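Nucleoprotein (Sendai virus, PDB 6M7D) packages the viral RNA genome into a helical nucleocapsid, one subunit to six ribonucleotides, shielding it from nucleases and presenting it as template for transcription and replication. Local coordinates at residues P143-L157 with V205-E217. Numbering follows the deposited sequence.
Sequences PLFQGQRDAADPDTL and VKGALVFTGETVE
The ring of F145 lies between two leucines: L209 reaches over one face, its CD2 making a CH-pi contact 4.1 Å from the ring centroid, while CG of its own neighbour L144 covers the opposite face near the rim. At the edge, V210 O lies in the ring plane and the F211 ring comes up rim to rim, the planes turned 34° from each other and neither ring over the other. One face of F211 carries CG2 of T215, in the first turn of its helix. With CG beside its backbone N (chi1 -66°), F145 runs alongside L209 and F211, pointing the same way.

The backbones illustrate how a loop can be pinned where a helix begins. A single beta bridge pairs F145 with F211, and Q146 N donates a nearly straight bond to V210 O (3.0 Å). Two threonines then take successive carbonyls: T212 OG1 donates to P143 O at 2.7 Å and T215 OG1 to L144 O at 2.6 Å. T212 is also the N-cap of helix 213-225, its OG1 weakly accepting from T215 N, so one hydroxyl serves both helix and loop. The side chains of Q146 and T212 run past each other in opposite directions, Q146 CG against T212 CG2, and Q146 NE2 stands 2.8 Å from F211 O. Farther along, A208 CB packs against L157 CD1 (3.6 Å), which also meets K206 CB.

About 12 Å from the bound RNA at its nearest atom, this is a structural junction: hydrogen bonds and apolar packing together tie the loop leading into helix 154-160 to the turn entering helix 213-225, with L144 resting on helix 47-62, F211 and L209 on helix 163-181, and V210 on helix 188-202.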
loop_
_atom_site.group_PDB
_atom_site.type_symbol
_atom_site.label_atom_id
_atom_site.label_comp_id
_atom_site.label_asym_id
_atom_site.label_seq_id
_atom_site.Cartn_x
_atom_site.Cartn_y
_atom_site.Cartn_z
ATOM N N PRO A 143 5.824 -7.616 23.128
ATOM C CA PRO A 143 4.892 -6.571 23.568
ATOM C C PRO A 143 4.086 -6.014 22.385
ATOM O O PRO A 143 4.667 -5.768 21.344
ATOM C CB PRO A 143 5.805 -5.487 24.161
ATOM C CG PRO A 143 7.156 -5.747 23.529
ATOM C CD PRO A 143 7.223 -7.249 23.347
ATOM N N LEU A 144 2.775 -5.837 22.582
ATOM C CA LEU A 144 1.856 -5.330 21.526
ATOM C C LEU A 144 2.206 -3.887 21.141
ATOM O O LEU A 144 2.228 -3.594 19.931
ATOM C CB LEU A 144 0.418 -5.423 22.046
ATOM C CG LEU A 144 -0.668 -5.126 21.014
ATOM C CD1 LEU A 144 -0.563 -6.078 19.833
ATOM C CD2 LEU A 144 -2.049 -5.209 21.643
ATOM N N PHE A 145 2.512 -3.039 22.127
ATOM C CA PHE A 145 2.820 -1.609 21.854
ATOM C C PHE A 145 4.144 -1.214 22.512
ATOM O O PHE A 145 4.585 -1.899 23.453
ATOM C CB PHE A 145 1.702 -0.693 22.361
ATOM C CG PHE A 145 0.377 -0.838 21.657
ATOM C CD1 PHE A 145 0.231 -0.453 20.334
ATOM C CD2 PHE A 145 -0.728 -1.340 22.321
ATOM C CE1 PHE A 145 -0.989 -0.581 19.689
ATOM C CE2 PHE A 145 -1.948 -1.466 21.676
ATOM C CZ PHE A 145 -2.077 -1.086 20.361
ATOM N N GLN A 146 4.770 -0.157 21.988
ATOM C CA GLN A 146 6.060 0.356 22.524
ATOM C C GLN A 146 5.816 1.069 23.859
ATOM O O GLN A 146 4.858 1.864 23.939
ATOM C CB GLN A 146 6.687 1.331 21.527
ATOM C CG GLN A 146 7.025 0.698 20.186
ATOM C CD GLN A 146 7.679 1.680 19.246
ATOM O OE1 GLN A 146 8.020 2.797 19.626
ATOM N NE2 GLN A 146 7.859 1.267 18.003
ATOM N N GLY A 147 6.662 0.794 24.856
ATOM C CA GLY A 147 6.550 1.426 26.185
ATOM C C GLY A 147 7.775 2.268 26.495
ATOM O O GLY A 147 8.898 1.739 26.376
ATOM N N GLN A 148 7.572 3.527 26.895
ATOM C CA GLN A 148 8.707 4.437 27.207
ATOM C C GLN A 148 8.448 5.150 28.539
ATOM O O GLN A 148 7.271 5.261 28.932
ATOM C CB GLN A 148 8.928 5.432 26.065
ATOM C CG GLN A 148 10.272 6.146 26.117
ATOM C CD GLN A 148 10.444 7.137 24.992
ATOM O OE1 GLN A 148 9.552 7.334 24.169
ATOM N NE2 GLN A 148 11.603 7.771 24.948
ATOM N N ARG A 149 9.521 5.563 29.222
ATOM C CA ARG A 149 9.428 6.281 30.521
ATOM C C ARG A 149 8.812 7.664 30.283
ATOM O O ARG A 149 9.098 8.260 29.226
ATOM C CB ARG A 149 10.820 6.412 31.145
ATOM C CG ARG A 149 11.446 5.086 31.553
ATOM C CD ARG A 149 12.767 5.269 32.274
ATOM N NE ARG A 149 13.375 4.000 32.649
ATOM C CZ ARG A 149 14.512 3.879 33.324
ATOM N NH1 ARG A 149 14.983 2.679 33.618
ATOM N NH2 ARG A 149 15.172 4.958 33.704
ATOM N N ASP A 150 8.031 8.154 31.254
ATOM C CA ASP A 150 7.362 9.483 31.181
ATOM C C ASP A 150 6.455 9.558 29.946
ATOM O O ASP A 150 6.459 10.609 29.273
ATOM C CB ASP A 150 8.366 10.638 31.262
ATOM C CG ASP A 150 9.304 10.539 32.452
ATOM O OD1 ASP A 150 9.225 9.528 33.179
ATOM O OD2 ASP A 150 10.108 11.473 32.643
ATOM N N ALA A 151 5.708 8.481 29.687
ATOM C CA ALA A 151 4.775 8.400 28.541
ATOM C C ALA A 151 3.344 8.334 29.082
ATOM O O ALA A 151 3.097 7.524 29.998
ATOM C CB ALA A 151 5.104 7.190 27.703
ATOM N N ALA A 152 2.436 9.137 28.519
ATOM C CA ALA A 152 1.033 9.158 28.993
ATOM C C ALA A 152 0.431 7.758 28.826
ATOM O O ALA A 152 0.637 7.146 27.761
ATOM C CB ALA A 152 0.253 10.188 28.215
ATOM N N ASP A 153 -0.313 7.299 29.838
ATOM C CA ASP A 153 -0.945 5.952 29.824
ATOM C C ASP A 153 -2.111 5.920 28.828
ATOM O O ASP A 153 -2.679 6.992 28.539
ATOM C CB ASP A 153 -1.355 5.499 31.228
ATOM C CG ASP A 153 -0.173 5.143 32.113
ATOM O OD1 ASP A 153 0.965 5.152 31.604
ATOM O OD2 ASP A 153 -0.400 4.859 33.306
ATOM N N PRO A 154 -2.477 4.741 28.278
ATOM C CA PRO A 154 -3.578 4.640 27.316
ATOM C C PRO A 154 -4.905 5.074 27.956
ATOM O O PRO A 154 -5.683 5.734 27.292
ATOM C CB PRO A 154 -3.615 3.150 26.945
ATOM C CG PRO A 154 -2.918 2.459 28.098
ATOM C CD PRO A 154 -1.865 3.443 28.562
ATOM N N ASP A 155 -5.126 4.697 29.219
ATOM C CA ASP A 155 -6.381 5.068 29.927
ATOM C C ASP A 155 -6.457 6.596 30.025
ATOM O O ASP A 155 -7.543 7.148 29.764
ATOM C CB ASP A 155 -6.444 4.411 31.308
ATOM C CG ASP A 155 -7.823 4.476 31.942
ATOM O OD1 ASP A 155 -7.939 4.118 33.131
ATOM O OD2 ASP A 155 -8.770 4.884 31.240
ATOM N N THR A 156 -5.337 7.247 30.357
ATOM C CA THR A 156 -5.295 8.732 30.444
ATOM C C THR A 156 -5.559 9.312 29.050
ATOM O O THR A 156 -6.351 10.269 28.948
ATOM C CB THR A 156 -3.949 9.211 31.000
ATOM O OG1 THR A 156 -3.802 8.676 32.316
ATOM C CG2 THR A 156 -3.839 10.719 31.049
ATOM N N LEU A 157 -4.948 8.716 28.022
ATOM C CA LEU A 157 -5.126 9.145 26.641
ATOM C C LEU A 157 -6.535 8.864 26.149
ATOM O O LEU A 157 -7.045 9.593 25.295
ATOM C CB LEU A 157 -4.112 8.454 25.736
ATOM C CG LEU A 157 -2.680 8.977 25.773
ATOM C CD1 LEU A 157 -1.818 8.168 24.838
ATOM C CD2 LEU A 157 -2.635 10.440 25.397
ATOM N N VAL A 205 -1.368 9.387 16.088
ATOM C CA VAL A 205 -0.881 8.260 16.866
ATOM C C VAL A 205 -0.096 8.821 18.038
ATOM O O VAL A 205 0.915 9.505 17.847
ATOM C CB VAL A 205 -0.019 7.315 16.017
ATOM C CG1 VAL A 205 0.287 6.051 16.777
ATOM C CG2 VAL A 205 -0.725 6.986 14.727
ATOM N N LYS A 206 -0.568 8.553 19.248
ATOM C CA LYS A 206 0.147 8.961 20.443
ATOM C C LYS A 206 1.154 7.889 20.838
ATOM O O LYS A 206 1.122 6.763 20.348
ATOM C CB LYS A 206 -0.824 9.237 21.586
ATOM C CG LYS A 206 -1.148 10.696 21.771
ATOM C CD LYS A 206 -2.084 11.184 20.695
ATOM C CE LYS A 206 -2.412 12.645 20.884
ATOM N NZ LYS A 206 -3.414 13.096 19.891
ATOM N N GLY A 207 2.055 8.254 21.749
ATOM C CA GLY A 207 3.169 7.377 22.070
ATOM C C GLY A 207 2.758 6.067 22.709
ATOM O O GLY A 207 3.494 5.082 22.637
ATOM N N ALA A 208 1.581 6.030 23.335
ATOM C CA ALA A 208 1.178 4.830 24.057
ATOM C C ALA A 208 0.634 3.757 23.126
ATOM O O ALA A 208 0.588 2.582 23.502
ATOM C CB ALA A 208 0.139 5.180 25.116
ATOM N N LEU A 209 0.210 4.129 21.921
ATOM C CA LEU A 209 -0.375 3.186 20.983
ATOM C C LEU A 209 0.474 2.997 19.737
ATOM O O LEU A 209 -0.049 2.582 18.701
ATOM C CB LEU A 209 -1.781 3.630 20.594
ATOM C CG LEU A 209 -2.821 3.624 21.708
ATOM C CD1 LEU A 209 -4.055 4.335 21.232
ATOM C CD2 LEU A 209 -3.156 2.211 22.138
ATOM N N VAL A 210 1.768 3.293 19.814
ATOM C CA VAL A 210 2.652 3.107 18.671
ATOM C C VAL A 210 3.090 1.651 18.618
ATOM O O VAL A 210 3.729 1.155 19.548
ATOM C CB VAL A 210 3.861 4.044 18.758
ATOM C CG1 VAL A 210 4.899 3.658 17.736
ATOM C CG2 VAL A 210 3.426 5.468 18.550
ATOM N N PHE A 211 2.760 0.968 17.523
ATOM C CA PHE A 211 3.125 -0.435 17.365
ATOM C C PHE A 211 4.613 -0.640 17.602
ATOM O O PHE A 211 5.441 0.187 17.215
ATOM C CB PHE A 211 2.780 -0.924 15.958
ATOM C CG PHE A 211 1.318 -1.099 15.706
ATOM C CD1 PHE A 211 0.392 -0.900 16.706
ATOM C CD2 PHE A 211 0.871 -1.464 14.456
ATOM C CE1 PHE A 211 -0.946 -1.056 16.458
ATOM C CE2 PHE A 211 -0.463 -1.625 14.210
ATOM C CZ PHE A 211 -1.372 -1.420 15.209
ATOM N N THR A 212 4.958 -1.753 18.237
ATOM C CA THR A 212 6.345 -2.173 18.254
ATOM C C THR A 212 6.737 -2.704 16.880
ATOM O O THR A 212 5.895 -2.936 16.013
ATOM C CB THR A 212 6.578 -3.245 19.313
ATOM O OG1 THR A 212 5.525 -4.209 19.251
ATOM C CG2 THR A 212 6.604 -2.642 20.679
ATOM N N GLY A 213 8.038 -2.891 16.677
ATOM C CA GLY A 213 8.490 -3.509 15.444
ATOM C C GLY A 213 7.953 -4.916 15.278
ATOM O O GLY A 213 7.616 -5.336 14.169
ATOM N N GLU A 214 7.849 -5.656 16.381
ATOM C CA GLU A 214 7.351 -7.025 16.318
ATOM C C GLU A 214 5.886 -7.061 15.906
ATOM O O GLU A 214 5.478 -7.921 15.117
ATOM C CB GLU A 214 7.547 -7.708 17.668
ATOM C CG GLU A 214 8.981 -7.705 18.160
ATOM C CD GLU A 214 9.331 -6.446 18.932
ATOM O OE1 GLU A 214 9.134 -6.428 20.166
ATOM O OE2 GLU A 214 9.802 -5.473 18.307
ATOM N N THR A 215 5.079 -6.142 16.435
ATOM C CA THR A 215 3.696 -6.026 15.992
ATOM C C THR A 215 3.625 -5.710 14.507
ATOM O O THR A 215 2.792 -6.265 13.783
ATOM C CB THR A 215 2.984 -4.942 16.797
ATOM O OG1 THR A 215 3.003 -5.296 18.181
ATOM C CG2 THR A 215 1.547 -4.783 16.336
ATOM N N VAL A 216 4.481 -4.787 14.062
ATOM C CA VAL A 216 4.499 -4.381 12.625
ATOM C C VAL A 216 4.881 -5.599 11.778
ATOM O O VAL A 216 4.217 -5.834 10.752
ATOM C CB VAL A 216 5.479 -3.213 12.399
ATOM C CG1 VAL A 216 5.688 -2.927 10.920
ATOM C CG2 VAL A 216 5.035 -1.959 13.133
ATOM N N GLU A 217 5.889 -6.357 12.219
ATOM C CA GLU A 217 6.340 -7.566 11.478
ATOM C C GLU A 217 5.219 -8.610 11.465
ATOM O O GLU A 217 4.960 -9.181 10.390
ATOM C CB GLU A 217 7.596 -8.137 12.137
ATOM C CG GLU A 217 8.742 -7.146 12.199
ATOM C CD GLU A 217 9.198 -6.630 10.845
ATOM O OE1 GLU A 217 9.899 -5.601 10.813
ATOM O OE2 GLU A 217 8.851 -7.260 9.829
#